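Local coordinates for protein split-Soret cytochrome c (PDB 1H21) that carries electrons as a homodimer joined through four shared c-type hemes, with a probable [2Fe-2S] cluster in each subunit, and may take part in sulfate reduction, at residues 21-30 / 180-191; 148-156 / 165-173. One frame throughout, in Å; residues are numbered along the deposited sequence.

Contact 1: 21-30 / 180-191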
loop_
_atom_site.group_PDB
_atom_site.type_symbol
_atom_site.label_atom_id
_atom_site.label_comp_id
_atom_site.label_asym_id
_atom_site.label_seq_id
_atom_site.Cartn_x
_atom_site.Cartn_y
_atom_site.Cartn_z
ATOM N N PRO A 21 22.645 -6.899 1.493
ATOM C CA PRO A 21 21.847 -7.185 2.690
ATOM C C PRO A 21 22.765 -7.498 3.874
ATOM O O PRO A 21 23.902 -7.922 3.681
ATOM C CB PRO A 21 21.023 -8.401 2.265
ATOM C CG PRO A 21 21.919 -9.082 1.255
ATOM C CD PRO A 21 22.455 -7.932 0.460
ATOM N N HIS A 22 22.306 -7.204 5.084
ATOM C CA HIS A 22 23.082 -7.469 6.286
ATOM C C HIS A 22 22.120 -8.145 7.249
ATOM O O HIS A 22 20.961 -7.774 7.285
ATOM C CB HIS A 22 23.554 -6.158 6.929
ATOM C CG HIS A 22 24.523 -5.372 6.099
ATOM N ND1 HIS A 22 25.869 -5.670 6.034
ATOM C CD2 HIS A 22 24.350 -4.272 5.331
ATOM C CE1 HIS A 22 26.478 -4.792 5.261
ATOM N NE2 HIS A 22 25.577 -3.929 4.823
ATOM N N LYS A 23 22.555 -9.189 7.948
ATOM C CA LYS A 23 21.685 -9.834 8.936
ATOM C C LYS A 23 21.257 -8.804 9.994
ATOM O O LYS A 23 21.993 -7.842 10.289
ATOM C CB LYS A 23 22.391 -11.011 9.623
ATOM C CG LYS A 23 22.388 -12.275 8.804
ATOM C CD LYS A 23 22.360 -13.481 9.695
ATOM C CE LYS A 23 22.059 -14.703 8.858
ATOM N NZ LYS A 23 21.953 -15.905 9.719
ATOM N N LEU A 24 20.092 -9.019 10.594
ATOM C CA LEU A 24 19.591 -8.080 11.582
ATOM C C LEU A 24 19.313 -8.753 12.918
ATOM O O LEU A 24 19.284 -9.975 13.014
ATOM C CB LEU A 24 18.277 -7.471 11.065
ATOM C CG LEU A 24 18.228 -6.846 9.664
ATOM C CD1 LEU A 24 16.883 -7.150 8.981
ATOM C CD2 LEU A 24 18.520 -5.340 9.734
ATOM N N ASP A 25 19.086 -7.942 13.945
ATOM C CA ASP A 25 18.744 -8.461 15.248
ATOM C C ASP A 25 17.254 -8.200 15.371
ATOM O O ASP A 25 16.842 -7.051 15.613
ATOM C CB ASP A 25 19.460 -7.686 16.359
ATOM C CG ASP A 25 19.077 -8.170 17.770
ATOM O OD1 ASP A 25 18.257 -9.111 17.924
ATOM O OD2 ASP A 25 19.600 -7.593 18.742
ATOM N N PRO A 26 16.417 -9.242 15.159
ATOM C CA PRO A 26 14.960 -9.097 15.258
ATOM C C PRO A 26 14.489 -8.334 16.523
ATOM O O PRO A 26 13.659 -7.407 16.419
ATOM C CB PRO A 26 14.490 -10.551 15.242
ATOM C CG PRO A 26 15.437 -11.182 14.306
ATOM C CD PRO A 26 16.768 -10.626 14.778
ATOM N N LYS A 27 15.040 -8.686 17.693
ATOM C CA LYS A 27 14.669 -8.029 18.952
ATOM C C LYS A 27 14.962 -6.530 18.866
ATOM O O LYS A 27 14.146 -5.689 19.295
ATOM C CB LYS A 27 15.451 -8.613 20.146
ATOM C CG LYS A 27 15.524 -10.148 20.231
ATOM C CD LYS A 27 14.163 -10.867 20.362
ATOM C CE LYS A 27 14.306 -12.397 20.157
ATOM N NZ LYS A 27 14.854 -12.787 18.798
ATOM N N GLU A 28 16.139 -6.197 18.336
ATOM C CA GLU A 28 16.529 -4.800 18.189
ATOM C C GLU A 28 15.524 -4.118 17.238
ATOM O O GLU A 28 15.016 -3.016 17.510
ATOM C CB GLU A 28 17.957 -4.680 17.631
ATOM C CG GLU A 28 18.473 -3.226 17.639
ATOM C CD GLU A 28 19.778 -2.998 16.856
ATOM O OE1 GLU A 28 20.195 -3.856 16.023
ATOM O OE2 GLU A 28 20.378 -1.910 17.064
ATOM N N CYS A 29 15.203 -4.807 16.147
ATOM C CA CYS A 29 14.265 -4.295 15.163
ATOM C C CYS A 29 12.876 -4.018 15.710
ATOM O O CYS A 29 12.325 -2.936 15.485
ATOM C CB CYS A 29 14.185 -5.249 13.991
ATOM S SG CYS A 29 15.640 -5.089 13.008
ATOM N N ALA A 30 12.315 -4.984 16.426
ATOM C CA ALA A 30 10.985 -4.834 16.996
ATOM C C ALA A 30 10.945 -3.550 17.825
ATOM O O ALA A 30 10.052 -2.688 17.698
ATOM C CB ALA A 30 10.670 -6.059 17.879
ATOM N N PHE A 180 9.829 -7.359 13.612
ATOM C CA PHE A 180 10.459 -8.566 14.126
ATOM C C PHE A 180 10.366 -9.694 13.110
ATOM O O PHE A 180 11.372 -10.308 12.741
ATOM C CB PHE A 180 9.767 -8.973 15.425
ATOM C CG PHE A 180 10.378 -10.169 16.094
ATOM C CD1 PHE A 180 11.345 -10.010 17.083
ATOM C CD2 PHE A 180 10.004 -11.457 15.724
ATOM C CE1 PHE A 180 11.941 -11.136 17.689
ATOM C CE2 PHE A 180 10.594 -12.580 16.321
ATOM C CZ PHE A 180 11.563 -12.423 17.303
ATOM N N LYS A 181 9.157 -9.954 12.631
ATOM C CA LYS A 181 8.941 -11.019 11.655
ATOM C C LYS A 181 9.692 -10.783 10.342
ATOM O O LYS A 181 10.290 -11.701 9.777
ATOM C CB LYS A 181 7.447 -11.174 11.372
ATOM C CG LYS A 181 7.137 -12.259 10.361
ATOM C CD LYS A 181 7.699 -13.586 10.829
ATOM C CE LYS A 181 7.383 -14.712 9.860
ATOM N NZ LYS A 181 7.877 -16.011 10.382
ATOM N N ALA A 182 9.630 -9.556 9.838
ATOM C CA ALA A 182 10.300 -9.213 8.585
ATOM C C ALA A 182 11.796 -9.436 8.742
ATOM O O ALA A 182 12.461 -9.926 7.814
ATOM C CB ALA A 182 10.016 -7.738 8.191
ATOM N N ALA A 183 12.310 -9.059 9.916
ATOM C CA ALA A 183 13.726 -9.213 10.225
ATOM C C ALA A 183 14.082 -10.694 10.116
ATOM O O ALA A 183 15.001 -11.055 9.382
ATOM C CB ALA A 183 14.038 -8.677 11.621
ATOM N N GLU A 184 13.297 -11.562 10.752
ATOM C CA GLU A 184 13.573 -12.993 10.679
ATOM C C GLU A 184 13.573 -13.507 9.252
ATOM O O GLU A 184 14.405 -14.326 8.874
ATOM C CB GLU A 184 12.563 -13.778 11.484
ATOM C CG GLU A 184 12.586 -13.464 12.962
ATOM C CD GLU A 184 11.812 -14.488 13.762
ATOM O OE1 GLU A 184 10.856 -15.088 13.211
ATOM O OE2 GLU A 184 12.170 -14.716 14.936
ATOM N N ILE A 185 12.636 -13.026 8.457
ATOM C CA ILE A 185 12.541 -13.427 7.062
ATOM C C ILE A 185 13.791 -12.967 6.298
ATOM O O ILE A 185 14.348 -13.718 5.483
ATOM C CB ILE A 185 11.276 -12.812 6.411
ATOM C CG1 ILE A 185 10.030 -13.390 7.071
ATOM C CG2 ILE A 185 11.244 -13.104 4.918
ATOM C CD1 ILE A 185 8.754 -12.674 6.696
ATOM N N ILE A 186 14.227 -11.736 6.548
ATOM C CA ILE A 186 15.407 -11.236 5.854
ATOM C C ILE A 186 16.586 -12.152 6.185
ATOM O O ILE A 186 17.260 -12.653 5.279
ATOM C CB ILE A 186 15.738 -9.771 6.229
ATOM C CG1 ILE A 186 14.761 -8.817 5.515
ATOM C CG2 ILE A 186 17.200 -9.441 5.873
ATOM C CD1 ILE A 186 14.750 -7.396 6.089
ATOM N N ASN A 187 16.784 -12.418 7.477
ATOM C CA ASN A 187 17.867 -13.285 7.937
ATOM C C ASN A 187 17.803 -14.620 7.217
ATOM O O ASN A 187 18.778 -15.046 6.587
ATOM C CB ASN A 187 17.768 -13.525 9.441
ATOM C CG ASN A 187 18.197 -12.328 10.250
ATOM O OD1 ASN A 187 18.862 -11.412 9.746
ATOM N ND2 ASN A 187 17.836 -12.330 11.530
ATOM N N THR A 188 16.637 -15.254 7.256
ATOM C CA THR A 188 16.479 -16.536 6.598
ATOM C C THR A 188 16.776 -16.451 5.096
ATOM O O THR A 188 17.358 -17.373 4.529
ATOM C CB THR A 188 15.079 -17.118 6.909
ATOM O OG1 THR A 188 14.919 -17.158 8.332
ATOM C CG2 THR A 188 14.899 -18.531 6.351
ATOM N N LYS A 189 16.431 -15.335 4.461
ATOM C CA LYS A 189 16.694 -15.166 3.020
ATOM C C LYS A 189 18.212 -15.118 2.750
ATOM O O LYS A 189 18.730 -15.756 1.821
ATOM C CB LYS A 189 16.025 -13.877 2.495
ATOM C CG LYS A 189 16.364 -13.499 1.049
ATOM C CD LYS A 189 15.988 -14.615 0.084
ATOM C CE LYS A 189 16.214 -14.184 -1.347
ATOM N NZ LYS A 189 15.837 -15.226 -2.325
ATOM N N ILE A 190 18.908 -14.338 3.564
ATOM C CA ILE A 190 20.341 -14.212 3.431
ATOM C C ILE A 190 20.980 -15.599 3.558
ATOM O O ILE A 190 21.917 -15.913 2.807
ATOM C CB ILE A 190 20.937 -13.257 4.501
ATOM C CG1 ILE A 190 20.413 -11.822 4.311
ATOM C CG2 ILE A 190 22.441 -13.254 4.402
ATOM C CD1 ILE A 190 21.018 -10.769 5.274
ATOM N N ASP A 191 20.471 -16.422 4.488
ATOM C CA ASP A 191 20.985 -17.788 4.713
ATOM C C ASP A 191 20.660 -18.777 3.615
ATOM O O ASP A 191 21.556 -19.418 3.058
ATOM C CB ASP A 191 20.480 -18.368 6.033
ATOM C CG ASP A 191 21.115 -17.712 7.254
ATOM O OD1 ASP A 191 22.236 -17.135 7.140
ATOM O OD2 ASP A 191 20.482 -17.758 8.341
#
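The carboxamide of Asn187 pairs with the backbone N and O of Leu24, both groups of one residue. From CB, with CG turned anti to the carbonyl carbon (chi1 -75°), the Asn187 side chain leads to an amide whose two ends serve that residue. OD1 accepts from Leu24 N at 2.8 Å, the donor lying in the carbonyl plane on a lone pair, and ND2 donates a hydrogen bond to Leu24 O at 3.1 Å. Both bonds are nearly straight, which fixes the rotation of the amide about chi2. ND2 also lies against Pro26 CD, while OD1 lies close to Lys23 CA.

Apolar packing runs to both ends of this polar centre. Pro26, the first residue of helix 26-38, is a knob among Phe180, Ala183, Glu184 and Asn187; its CB forms a CH-pi contact over one face of the Phe180 ring, 3.9 Å from the centroid. Lys27 runs alongside that ring, its CD meeting CE1 at the edge, in plane. The Leu24 branch CD1 touches Ile186 CD1 at 3.6 Å. Farther along, Ile190 CD1 packs on Pro21 CB and the His22-Lys23 peptide, and Lys23 NZ closes a salt bridge to Asp191, taking the syn lone pair of OD2 at 2.7 Å.

The contact is structural packing away from the redox sites. The approach loop and first turn of helix 26-38 lie along the C-terminal part of helix 165-192, the N-to-C directions of the short helical segments 147° apart, closer to antiparallel than to parallel. Helices 44-60 and 87-99 receive Ala182 and Ile186, helix 44-60 also takes Leu24 at Met56, and helix 102-118 covers Ile185.

Contact 2: 148-156 / 165-173. Unlike the reference sequence in segment 165-173: Cys171 (reference Ala). With HEC (heme c), chain H.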
loop_
_atom_site.group_PDB
_atom_site.type_symbol
_atom_site.label_atom_id
_atom_site.label_comp_id
_atom_site.label_asym_id
_atom_site.label_seq_id
_atom_site.Cartn_x
_atom_site.Cartn_y
_atom_site.Cartn_z
ATOM N N HIS A 148 -8.054 -1.220 7.380
ATOM C CA HIS A 148 -9.458 -1.013 7.715
ATOM C C HIS A 148 -10.035 -2.222 8.403
ATOM O O HIS A 148 -10.690 -2.087 9.433
ATOM C CB HIS A 148 -10.345 -0.723 6.502
ATOM C CG HIS A 148 -11.811 -0.753 6.835
ATOM N ND1 HIS A 148 -12.439 0.179 7.627
ATOM C CD2 HIS A 148 -12.751 -1.695 6.573
ATOM C CE1 HIS A 148 -13.698 -0.224 7.828
ATOM N NE2 HIS A 148 -13.945 -1.358 7.209
ATOM N N ILE A 149 -9.836 -3.388 7.795
ATOM C CA ILE A 149 -10.333 -4.647 8.336
ATOM C C ILE A 149 -9.676 -5.065 9.650
ATOM O O ILE A 149 -10.338 -5.518 10.570
ATOM C CB ILE A 149 -10.180 -5.768 7.313
ATOM C CG1 ILE A 149 -10.989 -5.412 6.070
ATOM C CG2 ILE A 149 -10.710 -7.078 7.880
ATOM C CD1 ILE A 149 -11.039 -6.488 5.063
ATOM N N SER A 150 -8.364 -4.938 9.709
ATOM C CA SER A 150 -7.589 -5.281 10.892
ATOM C C SER A 150 -8.027 -4.418 12.091
ATOM O O SER A 150 -8.470 -4.943 13.126
ATOM C CB SER A 150 -6.093 -5.068 10.576
ATOM O OG SER A 150 -5.251 -5.266 11.695
ATOM N N VAL A 151 -7.938 -3.099 11.942
ATOM C CA VAL A 151 -8.301 -2.190 13.026
ATOM C C VAL A 151 -9.796 -2.180 13.392
ATOM O O VAL A 151 -10.150 -2.421 14.544
ATOM C CB VAL A 151 -7.803 -0.736 12.742
ATOM C CG1 VAL A 151 -8.223 0.201 13.871
ATOM C CG2 VAL A 151 -6.271 -0.713 12.577
ATOM N N SER A 152 -10.665 -1.918 12.418
ATOM C CA SER A 152 -12.107 -1.863 12.661
ATOM C C SER A 152 -12.689 -3.084 13.384
ATOM O O SER A 152 -13.462 -2.928 14.331
ATOM C CB SER A 152 -12.852 -1.590 11.351
ATOM O OG SER A 152 -12.360 -0.401 10.756
ATOM N N LYS A 153 -12.297 -4.287 12.962
ATOM C CA LYS A 153 -12.766 -5.537 13.570
ATOM C C LYS A 153 -12.327 -5.604 15.048
ATOM O O LYS A 153 -13.143 -5.795 15.955
ATOM C CB LYS A 153 -12.195 -6.714 12.785
ATOM C CG LYS A 153 -12.849 -8.041 13.050
ATOM C CD LYS A 153 -12.148 -9.107 12.261
ATOM C CE LYS A 153 -12.692 -10.453 12.630
ATOM N NZ LYS A 153 -11.905 -11.530 11.969
ATOM N N TRP A 154 -11.045 -5.366 15.290
ATOM C CA TRP A 154 -10.505 -5.385 16.647
ATOM C C TRP A 154 -11.218 -4.386 17.585
ATOM O O TRP A 154 -11.581 -4.743 18.707
ATOM C CB TRP A 154 -8.998 -5.108 16.582
ATOM C CG TRP A 154 -8.269 -5.094 17.899
ATOM C CD1 TRP A 154 -7.635 -6.151 18.505
ATOM C CD2 TRP A 154 -8.012 -3.948 18.726
ATOM N NE1 TRP A 154 -6.993 -5.725 19.641
ATOM C CE2 TRP A 154 -7.205 -4.380 19.801
ATOM C CE3 TRP A 154 -8.379 -2.592 18.650
ATOM C CZ2 TRP A 154 -6.753 -3.505 20.800
ATOM C CZ3 TRP A 154 -7.930 -1.722 19.638
ATOM C CH2 TRP A 154 -7.123 -2.183 20.702
ATOM N N CYS A 155 -11.400 -3.140 17.141
ATOM C CA CYS A 155 -12.081 -2.117 17.945
ATOM C C CYS A 155 -13.527 -2.537 18.234
ATOM O O CYS A 155 -14.008 -2.446 19.371
ATOM C CB CYS A 155 -12.064 -0.751 17.235
ATOM S SG CYS A 155 -10.492 0.181 17.305
ATOM N N TYR A 156 -14.201 -3.023 17.196
ATOM C CA TYR A 156 -15.579 -3.497 17.285
ATOM C C TYR A 156 -15.701 -4.599 18.313
ATOM O O TYR A 156 -16.509 -4.506 19.243
ATOM C CB TYR A 156 -16.037 -4.057 15.937
ATOM C CG TYR A 156 -17.411 -4.688 15.970
ATOM C CD1 TYR A 156 -18.530 -3.946 16.384
ATOM C CD2 TYR A 156 -17.610 -6.010 15.562
ATOM C CE1 TYR A 156 -19.823 -4.499 16.387
ATOM C CE2 TYR A 156 -18.899 -6.578 15.555
ATOM C CZ TYR A 156 -20.000 -5.806 15.971
ATOM O OH TYR A 156 -21.275 -6.318 15.938
ATOM N N LYS A 165 -6.409 5.706 22.980
ATOM C CA LYS A 165 -4.949 5.640 23.117
ATOM C C LYS A 165 -4.521 4.191 22.970
ATOM O O LYS A 165 -3.385 3.888 22.597
ATOM C CB LYS A 165 -4.506 6.168 24.476
ATOM C CG LYS A 165 -4.432 7.673 24.541
ATOM C CD LYS A 165 -3.323 8.112 25.487
ATOM C CE LYS A 165 -3.174 9.626 25.497
ATOM N NZ LYS A 165 -1.898 10.046 26.144
ATOM N N GLN A 166 -5.454 3.297 23.261
ATOM C CA GLN A 166 -5.210 1.875 23.161
ATOM C C GLN A 166 -4.970 1.409 21.753
ATOM O O GLN A 166 -4.051 0.648 21.513
ATOM C CB GLN A 166 -6.390 1.093 23.733
ATOM C CG GLN A 166 -6.441 0.965 25.235
ATOM C CD GLN A 166 -7.851 0.881 25.693
ATOM O OE1 GLN A 166 -8.582 1.877 25.634
ATOM N NE2 GLN A 166 -8.288 -0.312 26.076
ATOM N N ARG A 167 -5.793 1.851 20.812
ATOM C CA ARG A 167 -5.599 1.369 19.459
ATOM C C ARG A 167 -4.354 1.960 18.810
ATOM O O ARG A 167 -3.743 1.329 17.938
ATOM C CB ARG A 167 -6.880 1.463 18.607
ATOM C CG ARG A 167 -7.072 2.718 17.833
ATOM C CD ARG A 167 -6.498 2.645 16.420
ATOM N NE ARG A 167 -5.921 3.949 16.099
ATOM C CZ ARG A 167 -4.785 4.134 15.435
ATOM N NH1 ARG A 167 -4.093 3.091 14.975
ATOM N NH2 ARG A 167 -4.270 5.350 15.360
ATOM N N SER A 168 -3.949 3.150 19.244
ATOM C CA SER A 168 -2.735 3.733 18.708
ATOM C C SER A 168 -1.550 3.016 19.385
ATOM O O SER A 168 -0.472 2.911 18.812
ATOM C CB SER A 168 -2.687 5.238 18.947
ATOM O OG SER A 168 -2.405 5.544 20.294
ATOM N N GLU A 169 -1.762 2.520 20.606
ATOM C CA GLU A 169 -0.730 1.769 21.313
ATOM C C GLU A 169 -0.640 0.439 20.574
ATOM O O GLU A 169 0.444 -0.034 20.251
ATOM C CB GLU A 169 -1.133 1.535 22.773
ATOM C CG GLU A 169 -0.144 0.692 23.591
ATOM C CD GLU A 169 1.230 1.339 23.773
ATOM O OE1 GLU A 169 1.310 2.557 24.016
ATOM O OE2 GLU A 169 2.242 0.606 23.707
ATOM N N ARG A 170 -1.795 -0.135 20.259
ATOM C CA ARG A 170 -1.868 -1.399 19.533
ATOM C C ARG A 170 -1.136 -1.332 18.196
ATOM O O ARG A 170 -0.325 -2.210 17.896
ATOM C CB ARG A 170 -3.324 -1.797 19.267
ATOM C CG ARG A 170 -3.482 -3.041 18.388
ATOM C CD ARG A 170 -4.790 -2.984 17.633
ATOM N NE ARG A 170 -5.021 -4.115 16.735
ATOM C CZ ARG A 170 -5.064 -4.007 15.407
ATOM N NH1 ARG A 170 -4.874 -2.822 14.820
ATOM N NH2 ARG A 170 -5.341 -5.074 14.664
ATOM N N CYS A 171 -1.427 -0.314 17.385
ATOM C CA CYS A 171 -0.770 -0.221 16.087
ATOM C C CYS A 171 0.733 -0.041 16.248
ATOM O O CYS A 171 1.515 -0.607 15.475
ATOM C CB CYS A 171 -1.433 0.821 15.154
ATOM S SG CYS A 171 -3.021 0.218 14.347
ATOM N N GLY A 172 1.129 0.596 17.345
ATOM C CA GLY A 172 2.543 0.810 17.624
ATOM C C GLY A 172 3.251 -0.505 17.894
ATOM O O GLY A 172 4.383 -0.714 17.445
ATOM N N ARG A 173 2.584 -1.403 18.617
ATOM C CA ARG A 173 3.154 -2.704 18.935
ATOM C C ARG A 173 3.147 -3.597 17.710
ATOM O O ARG A 173 4.093 -4.356 17.494
ATOM C CB ARG A 173 2.387 -3.359 20.086
ATOM C CG ARG A 173 2.382 -2.497 21.358
ATOM C CD ARG A 173 1.625 -3.127 22.533
ATOM N NE ARG A 173 1.488 -2.179 23.649
ATOM C CZ ARG A 173 1.232 -2.512 24.916
ATOM N NH1 ARG A 173 1.076 -3.790 25.257
ATOM N NH2 ARG A 173 1.105 -1.554 25.836
HETATM FE FE HEC H . -15.735 -1.917 6.566
HETATM C CHA HEC H . -15.427 -4.048 9.128
HETATM C CHB HEC H . -17.430 0.312 8.591
HETATM C CHC HEC H . -15.464 0.470 4.158
HETATM C CHD HEC H . -14.826 -4.284 4.355
HETATM N NA HEC H . -16.343 -1.949 8.443
HETATM C C1A HEC H . -15.977 -2.849 9.412
HETATM C C2A HEC H . -16.365 -2.433 10.748
HETATM C C3A HEC H . -17.085 -1.246 10.574
HETATM C C4A HEC H . -17.060 -0.958 9.129
HETATM C CMA HEC H . -17.702 -0.341 11.644
HETATM C CAA HEC H . -16.099 -3.178 12.069
HETATM C CBA HEC H . -17.215 -4.137 12.486
HETATM C CGA HEC H . -17.112 -5.536 11.893
HETATM O O1A HEC H . -18.105 -6.038 11.326
HETATM O O2A HEC H . -16.044 -6.156 12.035
HETATM N NB HEC H . -16.383 -0.014 6.387
HETATM C C1B HEC H . -17.104 0.749 7.304
HETATM C C2B HEC H . -17.283 2.141 6.838
HETATM C C3B HEC H . -16.598 2.204 5.634
HETATM C C4B HEC H . -16.098 0.857 5.353
HETATM C CMB HEC H . -18.099 3.274 7.509
HETATM C CAB HEC H . -16.434 3.342 4.827
HETATM C CBB HEC H . -15.789 4.543 5.354
HETATM N NC HEC H . -15.134 -1.938 4.677
HETATM C C1C HEC H . -15.028 -0.836 3.837
HETATM C C2C HEC H . -14.480 -1.248 2.555
HETATM C C3C HEC H . -14.260 -2.631 2.578
HETATM C C4C HEC H . -14.726 -3.011 3.900
HETATM C CMC HEC H . -14.296 -0.291 1.355
HETATM C CAC HEC H . -13.883 -3.467 1.493
HETATM C CBC HEC H . -12.586 -3.437 0.768
HETATM N ND HEC H . -15.362 -3.777 6.731
HETATM C C1D HEC H . -15.124 -4.654 5.697
HETATM C C2D HEC H . -14.845 -5.968 6.224
HETATM C C3D HEC H . -14.890 -5.920 7.563
HETATM C C4D HEC H . -15.206 -4.529 7.871
HETATM C CMD HEC H . -14.503 -7.181 5.402
HETATM C CAD HEC H . -14.665 -7.106 8.518
HETATM C CBD HEC H . -15.969 -7.799 8.882
HETATM C CGD HEC H . -15.765 -8.951 9.858
HETATM O O1D HEC H . -15.551 -8.696 11.072
HETATM O O2D HEC H . -15.809 -10.119 9.395
#
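With CG anti to the backbone N in both Trp154 and Arg170 (chi1 174° in the arginine), the indole and the arginine chain extend toward each other's helix and slide past one another in opposite directions. Arg170 CD sits over the centre of the indole, 3.5 Å from the centroid of the six-membered ring, a CH-pi contact. The guanidinium then passes over the five-membered ring in a cation-pi interaction, its plane tilted 37° from the indole. Beyond the ring, NH2 donates to Ser150 OG at 3.0 Å, the oxygen lying in the guanidinium plane, and NH1 lies against Val151 CG2. Outside the pair, Ser150 OG has a second anchor in Tyr116 OH, and the indole NE1 is held by Pro138 O. Arg167 CB meets Trp154 CZ3 at 3.5 Å, and Val151 CG2 touches the sulfur of Cys171, a likely ligand of the [2Fe-2S] cluster.

Away from this packing, His148 NE2 binds the heme iron at 2.0 Å, the other axial ligand being His233 of the second subunit. Helix 147-158 thus stands between the shared heme and helix 165-192, the N-to-C directions of the short segments 136° apart, while helix 26-38 packs against Ser168, Glu169 and Arg173 of helix 165-192.

In the fold
From the N terminus, the chain enters contact 1 almost at once, at 21-30, and returns to it only at 180-191, closing a long, mostly helical loop that includes helices 44-60, 87-99 and 102-118. Contact 2 falls entirely within that loop: helix 147-158 and the start of helix 165-192 make a short hairpin with eight residues between the segments. The two therefore nest and do not cross. Helix 165-192 serves both, its early turns facing the heme-binding helix and its late turns segment 21-30. The contact centres lie about 25 Å apart; because both contacts use this one helix, it ties the chain's beginning to the shared-heme side of the dimer.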